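Local coordinates for 2L protein (Yaba-like disease virus, PDB 3IT8) that probably binds and neutralises the host cytokine tumour necrosis factor, using an MHC class I-like platform joined to an Ig-like domain, at residues Leu3-Thr8 and His58-Asp63; His24-Leu29 and Pro209-Thr214; Gly96-Gly101 and Gly105-Val110; Arg239-Glu244 and Gly249-Ile254. One frame throughout, in Å; residues are numbered along the deposited sequence.

Contact 1. Residues Leu3-Thr8 and His58-Asp63; sequences LKYNYT and HTPGND. With NAG (2-acetamido-2-deoxy-beta-D-glucopyranose), chain M.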
# COMPACT_ATOMS: atom_id res chain seq x y z
N LEU D 3 -11.63 -31.95 9.99
CA LEU D 3 -10.71 -32.34 11.06
C LEU D 3 -11.49 -32.26 12.39
O LEU D 3 -11.94 -31.19 12.79
CB LEU D 3 -9.48 -31.42 11.10
CG LEU D 3 -8.42 -31.87 12.12
CD1 LEU D 3 -8.00 -33.31 11.89
CD2 LEU D 3 -7.20 -30.98 12.02
N LYS D 4 -11.67 -33.40 13.05
CA LYS D 4 -12.42 -33.42 14.30
C LYS D 4 -11.67 -34.05 15.48
O LYS D 4 -11.09 -35.12 15.34
CB LYS D 4 -13.75 -34.17 14.10
CG LYS D 4 -14.64 -34.15 15.32
CD LYS D 4 -15.96 -34.87 15.11
CE LYS D 4 -15.81 -36.38 15.04
NZ LYS D 4 -17.13 -37.08 14.99
N TYR D 5 -11.68 -33.36 16.62
CA TYR D 5 -11.06 -33.84 17.86
C TYR D 5 -12.17 -34.12 18.87
O TYR D 5 -13.04 -33.28 19.11
CB TYR D 5 -10.12 -32.78 18.42
CG TYR D 5 -8.79 -32.66 17.69
CD1 TYR D 5 -8.55 -33.38 16.52
CD2 TYR D 5 -7.78 -31.83 18.16
CE1 TYR D 5 -7.33 -33.26 15.83
CE2 TYR D 5 -6.57 -31.70 17.48
CZ TYR D 5 -6.35 -32.41 16.32
OH TYR D 5 -5.17 -32.27 15.64
N ASN D 6 -12.16 -35.30 19.47
CA ASN D 6 -13.19 -35.69 20.43
C ASN D 6 -12.54 -36.21 21.71
O ASN D 6 -11.85 -37.22 21.69
CB ASN D 6 -14.08 -36.79 19.79
CG ASN D 6 -15.22 -37.26 20.70
OD1 ASN D 6 -15.35 -36.84 21.85
ND2 ASN D 6 -16.04 -38.16 20.14
N TYR D 7 -12.73 -35.49 22.81
CA TYR D 7 -12.20 -35.93 24.09
C TYR D 7 -13.41 -36.36 24.92
O TYR D 7 -14.37 -35.60 25.04
CB TYR D 7 -11.50 -34.79 24.83
CG TYR D 7 -10.28 -34.23 24.17
CD1 TYR D 7 -10.39 -33.26 23.18
CD2 TYR D 7 -9.01 -34.60 24.59
CE1 TYR D 7 -9.26 -32.67 22.62
CE2 TYR D 7 -7.87 -34.02 24.04
CZ TYR D 7 -8.01 -33.04 23.05
OH TYR D 7 -6.90 -32.41 22.52
N THR D 8 -13.35 -37.55 25.51
CA THR D 8 -14.48 -37.99 26.32
C THR D 8 -14.14 -38.73 27.60
O THR D 8 -13.40 -39.71 27.58
CB THR D 8 -15.39 -38.90 25.49
OG1 THR D 8 -15.73 -38.25 24.25
CG2 THR D 8 -16.67 -39.21 26.25
N HIS D 58 1.07 -28.05 13.74
CA HIS D 58 -0.08 -27.48 14.42
C HIS D 58 -1.00 -28.45 15.10
O HIS D 58 -2.07 -28.07 15.57
CB HIS D 58 -0.83 -26.58 13.44
CG HIS D 58 -0.01 -25.41 12.98
ND1 HIS D 58 0.33 -24.37 13.81
CD2 HIS D 58 0.60 -25.16 11.79
CE1 HIS D 58 1.11 -23.52 13.16
NE2 HIS D 58 1.29 -23.98 11.93
N THR D 59 -0.60 -29.72 15.14
CA THR D 59 -1.38 -30.72 15.85
C THR D 59 -0.81 -30.58 17.25
O THR D 59 0.40 -30.63 17.42
CB THR D 59 -1.11 -32.13 15.32
OG1 THR D 59 -1.51 -32.21 13.95
CG2 THR D 59 -1.90 -33.15 16.13
N PRO D 60 -1.67 -30.37 18.26
CA PRO D 60 -1.25 -30.21 19.66
C PRO D 60 -0.23 -31.24 20.17
O PRO D 60 -0.33 -32.44 19.86
CB PRO D 60 -2.57 -30.29 20.43
CG PRO D 60 -3.57 -29.76 19.45
CD PRO D 60 -3.14 -30.39 18.15
N GLY D 61 0.74 -30.77 20.95
CA GLY D 61 1.76 -31.66 21.50
C GLY D 61 1.29 -32.35 22.77
O GLY D 61 0.16 -32.13 23.20
N ASN D 62 2.15 -33.17 23.37
CA ASN D 62 1.79 -33.90 24.59
C ASN D 62 0.60 -34.78 24.29
O ASN D 62 -0.36 -34.79 25.06
CB ASN D 62 1.39 -32.95 25.71
CG ASN D 62 2.34 -31.79 25.86
OD1 ASN D 62 3.29 -31.66 25.10
ND2 ASN D 62 2.08 -30.94 26.84
N ASP D 63 0.66 -35.51 23.19
CA ASP D 63 -0.43 -36.36 22.79
C ASP D 63 -1.72 -35.57 22.93
O ASP D 63 -2.58 -35.91 23.74
CB ASP D 63 -0.48 -37.61 23.67
CG ASP D 63 0.80 -38.40 23.60
OD1 ASP D 63 1.20 -38.78 22.48
OD2 ASP D 63 1.40 -38.65 24.67
C1 NAG M . -17.03 -38.89 20.92
C2 NAG M . -18.32 -39.03 20.10
C3 NAG M . -19.37 -39.81 20.92
C4 NAG M . -18.80 -41.18 21.32
C5 NAG M . -17.50 -40.92 22.11
C6 NAG M . -16.82 -42.18 22.59
C7 NAG M . -18.62 -37.23 18.52
C8 NAG M . -19.48 -36.06 18.09
N2 NAG M . -18.81 -37.72 19.75
O3 NAG M . -20.56 -39.99 20.16
O4 NAG M . -19.75 -41.92 22.10
O5 NAG M . -16.56 -40.18 21.29
O6 NAG M . -16.10 -42.81 21.54
O7 NAG M . -17.78 -37.68 17.75

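Contact 2. Residues His24-Leu29 and Pro209-Thr214; sequences HYNDQL and PPDVIT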
# COMPACT_ATOMS: atom_id res chain seq x y z
N HIS D 24 -10.02 -37.46 13.99
CA HIS D 24 -10.56 -37.91 12.71
C HIS D 24 -10.37 -36.90 11.58
O HIS D 24 -10.77 -35.73 11.70
CB HIS D 24 -12.05 -38.20 12.82
CG HIS D 24 -12.36 -39.47 13.54
ND1 HIS D 24 -12.17 -40.71 12.98
CD2 HIS D 24 -12.90 -39.69 14.77
CE1 HIS D 24 -12.58 -41.64 13.82
NE2 HIS D 24 -13.03 -41.05 14.91
N TYR D 25 -9.76 -37.34 10.49
CA TYR D 25 -9.59 -36.50 9.30
C TYR D 25 -10.65 -37.08 8.35
O TYR D 25 -10.53 -38.22 7.92
CB TYR D 25 -8.22 -36.68 8.68
CG TYR D 25 -8.09 -35.89 7.42
CD1 TYR D 25 -8.07 -34.50 7.44
CD2 TYR D 25 -8.06 -36.53 6.18
CE1 TYR D 25 -8.03 -33.76 6.26
CE2 TYR D 25 -8.01 -35.80 5.00
CZ TYR D 25 -8.00 -34.41 5.05
OH TYR D 25 -7.96 -33.69 3.88
N ASN D 26 -11.69 -36.31 8.04
CA ASN D 26 -12.79 -36.82 7.22
C ASN D 26 -13.31 -37.97 8.06
O ASN D 26 -13.47 -37.81 9.27
CB ASN D 26 -12.30 -37.35 5.87
CG ASN D 26 -11.95 -36.24 4.90
OD1 ASN D 26 -12.25 -35.08 5.15
ND2 ASN D 26 -11.32 -36.60 3.79
N ASP D 27 -13.57 -39.12 7.45
CA ASP D 27 -14.04 -40.27 8.23
C ASP D 27 -12.89 -41.21 8.59
O ASP D 27 -13.13 -42.33 9.00
CB ASP D 27 -15.14 -41.04 7.47
CG ASP D 27 -14.71 -41.49 6.08
OD1 ASP D 27 -13.53 -41.25 5.69
OD2 ASP D 27 -15.55 -42.08 5.37
N GLN D 28 -11.65 -40.73 8.44
CA GLN D 28 -10.47 -41.54 8.72
C GLN D 28 -9.88 -41.37 10.13
O GLN D 28 -9.42 -40.29 10.50
CB GLN D 28 -9.36 -41.22 7.73
CG GLN D 28 -9.75 -41.33 6.30
CD GLN D 28 -10.19 -42.71 5.93
OE1 GLN D 28 -11.40 -42.98 5.81
NE2 GLN D 28 -9.23 -43.62 5.75
N LEU D 29 -9.85 -42.45 10.91
CA LEU D 29 -9.28 -42.35 12.24
C LEU D 29 -7.78 -42.08 12.10
O LEU D 29 -7.08 -42.75 11.35
CB LEU D 29 -9.52 -43.65 13.01
CG LEU D 29 -8.84 -43.68 14.37
CD1 LEU D 29 -9.38 -42.54 15.24
CD2 LEU D 29 -9.05 -45.05 15.03
N PRO D 209 -15.77 -37.08 0.23
CA PRO D 209 -15.61 -36.40 1.53
C PRO D 209 -17.02 -36.24 2.09
O PRO D 209 -17.86 -35.55 1.51
CB PRO D 209 -14.87 -35.11 1.18
CG PRO D 209 -15.30 -34.85 -0.24
CD PRO D 209 -15.38 -36.22 -0.90
N PRO D 210 -17.32 -36.95 3.19
CA PRO D 210 -18.62 -36.97 3.87
C PRO D 210 -19.24 -35.68 4.35
O PRO D 210 -20.44 -35.65 4.65
CB PRO D 210 -18.41 -37.99 4.99
CG PRO D 210 -16.95 -37.87 5.28
CD PRO D 210 -16.31 -37.71 3.94
N ASP D 211 -18.44 -34.63 4.43
CA ASP D 211 -18.96 -33.33 4.86
C ASP D 211 -19.71 -32.66 3.71
O ASP D 211 -19.17 -32.46 2.61
CB ASP D 211 -17.82 -32.42 5.36
CG ASP D 211 -16.62 -32.38 4.42
OD1 ASP D 211 -16.04 -33.46 4.13
OD2 ASP D 211 -16.23 -31.27 3.98
N VAL D 212 -20.96 -32.32 3.97
CA VAL D 212 -21.79 -31.66 2.98
C VAL D 212 -22.66 -30.69 3.71
O VAL D 212 -23.13 -30.97 4.81
CB VAL D 212 -22.69 -32.64 2.21
CG1 VAL D 212 -23.85 -31.90 1.57
CG2 VAL D 212 -21.90 -33.32 1.12
N ILE D 213 -22.86 -29.53 3.12
CA ILE D 213 -23.72 -28.54 3.72
C ILE D 213 -24.66 -28.04 2.66
O ILE D 213 -24.31 -27.92 1.49
CB ILE D 213 -22.93 -27.37 4.33
CG1 ILE D 213 -22.13 -27.88 5.53
CG2 ILE D 213 -23.89 -26.29 4.78
CD1 ILE D 213 -21.29 -26.84 6.21
N THR D 214 -25.88 -27.76 3.09
CA THR D 214 -26.92 -27.34 2.21
C THR D 214 -27.55 -26.03 2.66
O THR D 214 -27.81 -25.83 3.86
CB THR D 214 -27.97 -28.45 2.14
OG1 THR D 214 -28.41 -28.61 0.80
CG2 THR D 214 -29.16 -28.14 3.02

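Contact 3. Residues Gly96-Gly101 and Gly105-Val110; sequences GCYETG and GSYGYV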
# COMPACT_ATOMS: atom_id res chain seq x y z
N GLY D 96 -12.81 -28.75 16.34
CA GLY D 96 -12.29 -29.09 15.02
C GLY D 96 -12.66 -28.03 14.00
O GLY D 96 -13.17 -26.97 14.34
N CYS D 97 -12.39 -28.31 12.73
CA CYS D 97 -12.71 -27.34 11.68
C CYS D 97 -13.11 -28.03 10.38
O CYS D 97 -13.09 -29.26 10.29
CB CYS D 97 -11.53 -26.41 11.42
SG CYS D 97 -10.14 -27.16 10.51
N TYR D 98 -13.46 -27.23 9.38
CA TYR D 98 -13.90 -27.78 8.11
C TYR D 98 -13.73 -26.81 6.95
O TYR D 98 -13.73 -25.59 7.13
CB TYR D 98 -15.37 -28.16 8.19
CG TYR D 98 -16.26 -26.97 8.44
CD1 TYR D 98 -16.80 -26.24 7.37
CD2 TYR D 98 -16.54 -26.54 9.73
CE1 TYR D 98 -17.59 -25.10 7.60
CE2 TYR D 98 -17.33 -25.42 9.97
CZ TYR D 98 -17.84 -24.70 8.91
OH TYR D 98 -18.59 -23.57 9.16
N GLU D 99 -13.59 -27.39 5.76
CA GLU D 99 -13.47 -26.68 4.51
C GLU D 99 -14.38 -27.48 3.59
O GLU D 99 -13.93 -28.34 2.84
CB GLU D 99 -12.04 -26.71 4.00
CG GLU D 99 -11.40 -25.35 4.00
CD GLU D 99 -10.03 -25.33 3.32
OE1 GLU D 99 -9.94 -25.74 2.14
OE2 GLU D 99 -9.05 -24.88 3.97
N THR D 100 -15.69 -27.23 3.71
CA THR D 100 -16.72 -27.89 2.91
C THR D 100 -17.04 -27.01 1.70
O THR D 100 -17.85 -26.09 1.80
CB THR D 100 -18.00 -28.06 3.74
OG1 THR D 100 -17.68 -28.73 4.97
CG2 THR D 100 -19.04 -28.87 2.99
N GLY D 101 -16.41 -27.28 0.56
CA GLY D 101 -16.65 -26.45 -0.60
C GLY D 101 -16.17 -25.04 -0.29
O GLY D 101 -15.05 -24.85 0.18
N GLY D 105 -15.01 -23.09 8.56
CA GLY D 105 -15.15 -22.59 9.91
C GLY D 105 -14.54 -23.53 10.94
O GLY D 105 -13.98 -24.56 10.58
N SER D 106 -14.64 -23.17 12.21
CA SER D 106 -14.10 -24.00 13.28
C SER D 106 -15.08 -24.02 14.45
O SER D 106 -15.95 -23.16 14.54
CB SER D 106 -12.75 -23.47 13.74
OG SER D 106 -12.89 -22.23 14.40
N TYR D 107 -14.93 -24.98 15.35
CA TYR D 107 -15.84 -25.06 16.47
C TYR D 107 -15.15 -25.65 17.68
O TYR D 107 -14.08 -26.24 17.57
CB TYR D 107 -17.04 -25.94 16.09
CG TYR D 107 -16.63 -27.28 15.53
CD1 TYR D 107 -16.28 -28.34 16.37
CD2 TYR D 107 -16.50 -27.46 14.15
CE1 TYR D 107 -15.80 -29.53 15.85
CE2 TYR D 107 -16.02 -28.66 13.64
CZ TYR D 107 -15.67 -29.67 14.49
OH TYR D 107 -15.18 -30.83 13.97
N GLY D 108 -15.77 -25.48 18.84
CA GLY D 108 -15.24 -26.00 20.07
C GLY D 108 -16.36 -25.89 21.07
O GLY D 108 -16.70 -24.79 21.50
N TYR D 109 -16.97 -27.02 21.42
CA TYR D 109 -18.06 -27.01 22.38
C TYR D 109 -18.00 -28.22 23.29
O TYR D 109 -17.28 -29.18 23.03
CB TYR D 109 -19.39 -26.95 21.65
CG TYR D 109 -19.64 -28.13 20.74
CD1 TYR D 109 -20.25 -29.30 21.22
CD2 TYR D 109 -19.36 -28.04 19.37
CE1 TYR D 109 -20.57 -30.34 20.35
CE2 TYR D 109 -19.68 -29.08 18.50
CZ TYR D 109 -20.29 -30.22 18.99
OH TYR D 109 -20.63 -31.23 18.12
N VAL D 110 -18.76 -28.15 24.38
CA VAL D 110 -18.80 -29.22 25.35
C VAL D 110 -20.19 -29.79 25.37
O VAL D 110 -21.15 -29.04 25.54
CB VAL D 110 -18.45 -28.67 26.76
CG1 VAL D 110 -18.75 -29.72 27.83
CG2 VAL D 110 -16.98 -28.29 26.82

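Contact 4. Residues Arg239-Glu244 and Gly249-Ile254; sequences RKSNYE and GFPWNI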
# COMPACT_ATOMS: atom_id res chain seq x y z
N ARG D 239 -32.07 -23.24 9.56
CA ARG D 239 -32.70 -24.45 10.10
C ARG D 239 -32.78 -24.24 11.61
O ARG D 239 -32.19 -23.29 12.13
CB ARG D 239 -31.86 -25.69 9.76
CG ARG D 239 -31.65 -25.93 8.26
CD ARG D 239 -32.65 -26.93 7.66
NE ARG D 239 -32.15 -28.31 7.67
CZ ARG D 239 -32.10 -29.10 8.75
NH1 ARG D 239 -32.53 -28.66 9.93
NH2 ARG D 239 -31.62 -30.34 8.65
N LYS D 240 -33.51 -25.09 12.31
CA LYS D 240 -33.62 -24.95 13.76
C LYS D 240 -32.92 -26.10 14.48
O LYS D 240 -33.33 -27.26 14.37
CB LYS D 240 -35.09 -24.90 14.19
CG LYS D 240 -35.28 -24.74 15.69
CD LYS D 240 -36.72 -24.95 16.11
CE LYS D 240 -36.85 -24.95 17.63
NZ LYS D 240 -38.22 -25.32 18.09
N SER D 241 -31.86 -25.78 15.23
CA SER D 241 -31.10 -26.78 15.96
C SER D 241 -30.23 -26.10 17.00
O SER D 241 -29.93 -24.93 16.86
CB SER D 241 -30.21 -27.58 14.99
OG SER D 241 -29.41 -28.52 15.68
N ASN D 242 -29.85 -26.83 18.04
CA ASN D 242 -28.99 -26.25 19.07
C ASN D 242 -27.57 -26.15 18.54
O ASN D 242 -26.74 -25.42 19.07
CB ASN D 242 -29.00 -27.11 20.33
CG ASN D 242 -30.30 -27.03 21.06
OD1 ASN D 242 -30.81 -25.93 21.31
ND2 ASN D 242 -30.86 -28.18 21.41
N TYR D 243 -27.31 -26.90 17.48
CA TYR D 243 -26.01 -26.90 16.85
C TYR D 243 -26.04 -25.98 15.63
O TYR D 243 -27.11 -25.74 15.06
CB TYR D 243 -25.65 -28.32 16.39
CG TYR D 243 -25.48 -29.31 17.51
CD1 TYR D 243 -26.53 -30.11 17.92
CD2 TYR D 243 -24.26 -29.43 18.19
CE1 TYR D 243 -26.39 -31.02 18.97
CE2 TYR D 243 -24.11 -30.33 19.24
CZ TYR D 243 -25.18 -31.12 19.63
OH TYR D 243 -25.04 -31.99 20.67
N GLU D 244 -24.88 -25.45 15.24
CA GLU D 244 -24.77 -24.59 14.07
C GLU D 244 -24.18 -25.46 12.97
O GLU D 244 -23.30 -26.28 13.24
CB GLU D 244 -23.81 -23.44 14.35
CG GLU D 244 -24.07 -22.71 15.64
CD GLU D 244 -22.94 -21.75 15.99
OE1 GLU D 244 -21.77 -22.19 16.02
OE2 GLU D 244 -23.23 -20.56 16.24
N GLY D 249 -22.33 -31.94 15.52
CA GLY D 249 -23.63 -32.18 16.12
C GLY D 249 -24.83 -31.79 15.28
O GLY D 249 -25.96 -32.11 15.65
N PHE D 250 -24.62 -31.10 14.16
CA PHE D 250 -25.73 -30.69 13.32
C PHE D 250 -26.36 -31.90 12.64
O PHE D 250 -25.67 -32.71 12.02
CB PHE D 250 -25.26 -29.70 12.27
CG PHE D 250 -26.36 -28.87 11.72
CD1 PHE D 250 -26.90 -27.82 12.47
CD2 PHE D 250 -26.92 -29.16 10.49
CE1 PHE D 250 -27.98 -27.08 12.00
CE2 PHE D 250 -28.01 -28.42 10.01
CZ PHE D 250 -28.53 -27.38 10.77
N PRO D 251 -27.70 -32.04 12.73
CA PRO D 251 -28.49 -33.13 12.15
C PRO D 251 -28.55 -33.12 10.63
O PRO D 251 -29.31 -32.34 10.04
CB PRO D 251 -29.88 -32.92 12.74
CG PRO D 251 -29.65 -32.02 13.91
CD PRO D 251 -28.58 -31.10 13.44
N TRP D 252 -27.76 -33.96 9.99
CA TRP D 252 -27.79 -34.06 8.54
C TRP D 252 -28.19 -35.50 8.26
O TRP D 252 -27.61 -36.43 8.83
CB TRP D 252 -26.41 -33.78 7.92
CG TRP D 252 -25.99 -32.34 7.89
CD1 TRP D 252 -24.90 -31.80 8.50
CD2 TRP D 252 -26.63 -31.26 7.20
NE1 TRP D 252 -24.81 -30.46 8.23
CE2 TRP D 252 -25.86 -30.10 7.44
CE3 TRP D 252 -27.78 -31.16 6.40
CZ2 TRP D 252 -26.20 -28.85 6.91
CZ3 TRP D 252 -28.12 -29.90 5.87
CH2 TRP D 252 -27.33 -28.77 6.13
N ASN D 253 -29.18 -35.70 7.40
CA ASN D 253 -29.61 -37.05 7.09
C ASN D 253 -28.62 -37.69 6.12
O ASN D 253 -28.89 -37.81 4.91
CB ASN D 253 -31.01 -37.03 6.51
CG ASN D 253 -31.72 -38.33 6.68
OD1 ASN D 253 -31.38 -39.33 6.04
ND2 ASN D 253 -32.72 -38.35 7.54
N ILE D 254 -27.47 -38.09 6.65
CA ILE D 254 -26.43 -38.72 5.85
C ILE D 254 -26.29 -40.18 6.26
O ILE D 254 -26.38 -40.52 7.43
CB ILE D 254 -25.06 -38.04 6.05
CG1 ILE D 254 -25.20 -36.55 5.76
CG2 ILE D 254 -24.02 -38.62 5.10
CD1 ILE D 254 -23.88 -35.80 5.81

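Contact 1. Residues Leu3-Thr8 and His58-Asp63
Tyr5, on the extended strand 3-8, faces Thr59 and Pro60 of the loop 58-60, with Tyr5 CA and Thr59 CA, the nearest pair, 10.4 Å apart. The Tyr5 side chain spans that distance. Its CG lies beside the backbone N and opposite the carbonyl carbon (chi1 -76°), and the ring runs away from the strand toward the loop. Pro60 meets this ring at its edge, near the ring plane. Pro60 CD lies 3.7 Å from Tyr5 CE2. Thr59 crosses the phenol end at about a right angle, and its methyl carbon CG2 is 3.4 Å from Tyr5 OH. The polar ends have partners outside the two segments. Tyr170 OH hydrogen-bonds both Tyr5 OH and Thr59 OG1, and Ser56 OG also bonds Thr59 OG1. In the MHC class I-like fold, strand 2-10 belongs to the sheet that forms the floor, and helices 61-82 and 148-174 lie over it. The contact therefore joins the floor to the loop that leads into helix 61-82. Phe158 stacks on the Tyr5 ring, while Tyr64 and Phe21 meet it edge-to-face. On the other side of the strand, Asn6 carries an N-linked glycan. Its ND2 is bonded covalently to C1 of the sugar. Lys4 runs alongside, bends at chi3 (72°) and gives a hydrogen bond from NZ to the acetamide oxygen O7 of the sugar, at 2.9 Å. Thr8 OG1 lies 3.6 Å from the sugar ring oxygen O5. In the same loop, His58 ND1 hydrogen-bonds an aromatic side chain of another protein chain.

Contact 2. Residues His24-Leu29 and Pro209-Thr214
Pro210 lies against the tip of the hairpin turn at Asn26 and Asp27. The CB of Pro210 points at the turn, while those of Asn26 and Asp27 run across the line between the segments. Pro210 CG lies 4.2 Å from Asp27 N and 4.3 Å from Asp27 CB. Pro210 CD is 4.5 Å from Asn26 CB. These are loose van der Waals contacts. The turn is type II', from Tyr25 to Gln28, closed by Tyr25 N to Gln28 O and Gln28 N to Tyr25 O. Asn26 also sets its amide carbon CG 3.9 Å above one face of the Tyr25 ring, toward the rim. The acids are gripped from outside the pair. Asp27 takes hydrogen bonds from Tyr263 OH and Tyr208 OH, one on each carboxylate oxygen. Asp211 OD2 binds Thr100 OG1 and Ile1 N, and Asn26 OD1 accepts from Thr2 N. The turn joins strands 18-25 and 28-36 of the MHC-like sheet, with Tyr25 reaching helix 148-174. Residues 209-212 lead into strand 213-218 of the Ig-like domain, and Pro210 also rests on Tyr263 of strand 263-271.

Contact 3. Residues Gly96-Gly101 and Gly105-Val110
Gly96 and Tyr107 are joined by two backbone hydrogen bonds, Gly96 N to Tyr107 O at 3.1 Å and Tyr107 N to Gly96 O at 2.8 Å. Tyr98 and Gly105 form a second such pair, with Tyr98 N to Gly105 O at 3.0 Å and Gly105 N to Tyr98 O at 3.2 Å. Between them sits the non-hydrogen-bonded pair Cys97 and Ser106. The strands run antiparallel, at 157° between their directions. They are the arms of the hairpin 90-100/103-112 in the floor sheet of the MHC-like platform. In each hydrogen-bonded pair a tyrosine is matched with a glycine, a pairing known from antiparallel sheets in which the ring folds over its bare partner. Tyr107 CG stands between the backbone N and the carbonyl carbon (chi1 52°), and this lays the ring across the neighbouring strand. Gly96 CA then sits over the ring face in a CH-pi contact, 3.9 Å from the Tyr107 centroid. Tyr98 leans over Gly105 in turn, but there it is Gly105 N, near the rim, that lies over the ring face. The two rings lie on the same face of the sheet and approach edge to edge, Tyr98 CD2 to Tyr107 CE2 at 4.5 Å. Tyr107 also touches Pro248 and Lys4. On the other face, Cys97 CB packs 3.9 Å from Ser106 CB. Helix 148-174 covers this side. Cys97 meets Cys163 and Ile167 there, and Ser106 OG hydrogen-bonds Glu159 O.

Contact 4. Residues Arg239-Glu244 and Gly249-Ile254
Tyr243 spreads its ring over Gly249. Gly249 CA lies 3.6 Å from the ring centroid and only 14° off the normal, a CH-pi contact over the middle of the face. Gly249 O sits over the same ring, nearer CD1, and the Tyr243 CB packs 4.1 Å from Phe250 CD1. Phe250 packs against residues 239-244. Its CG is turned anti to the backbone N (chi1 -158°), which sends the ring back toward that segment. The edge of the Phe250 ring meets Tyr243 O and Arg239 CB, both near its plane, with CZ 3.9 Å from Arg239 CB. Ser241 CB comes to 3.8 Å from Phe250 CE1. The Arg239 chain bends at chi2 and chi3 and turns a guanidinium face to the edge of the Phe250 ring, with Phe250 CE2 4.2 Å above the guanidinium plane. Its NH2 also makes a long, weak ion pair with Asp267. Ser241 has two roles. Its OG lies 3.5 Å from Pro251 CD and accepts a hydrogen bond from Tyr243 N at 3.2 Å, closing an ST turn. Beyond Phe250, Trp252 offers a ring face to the Phe250 edge and packs on Ile213 and Thr214. Tyr243 OH bonds Glu111 OE1, and Asn242 O takes a bond from Arg119 NH2, both on strands of the platform sheet. This is an aromatic-lined, irregular loop of the Ig-like domain, between strands 213-218 and 254-255, folded on itself where that domain docks against the MHC-like platform.

Contact 1 is buried, contacts 2 and 3 are partly buried, and contact 4 lies at the surface. One side of contacts 1 and 2 and both sides of contact 3 lie in one sheet, on strands 2-10, 18-25, 28-36, 90-100 and 103-112; Lys4 N to His24 O and Leu3 O to Cys97 N are probable bonds between them. Contact 3 depends on regular backbone bonding, and contact 1 on a single long aromatic side chain. Contact 2 joins the platform to the Ig-like domain by loose packing, whereas contact 4 lies within the Ig-like domain and is dominated by aromatic rings. Contacts 2, 3 and 4 adjoin at the domain boundary, with Tyr109 against Tyr243.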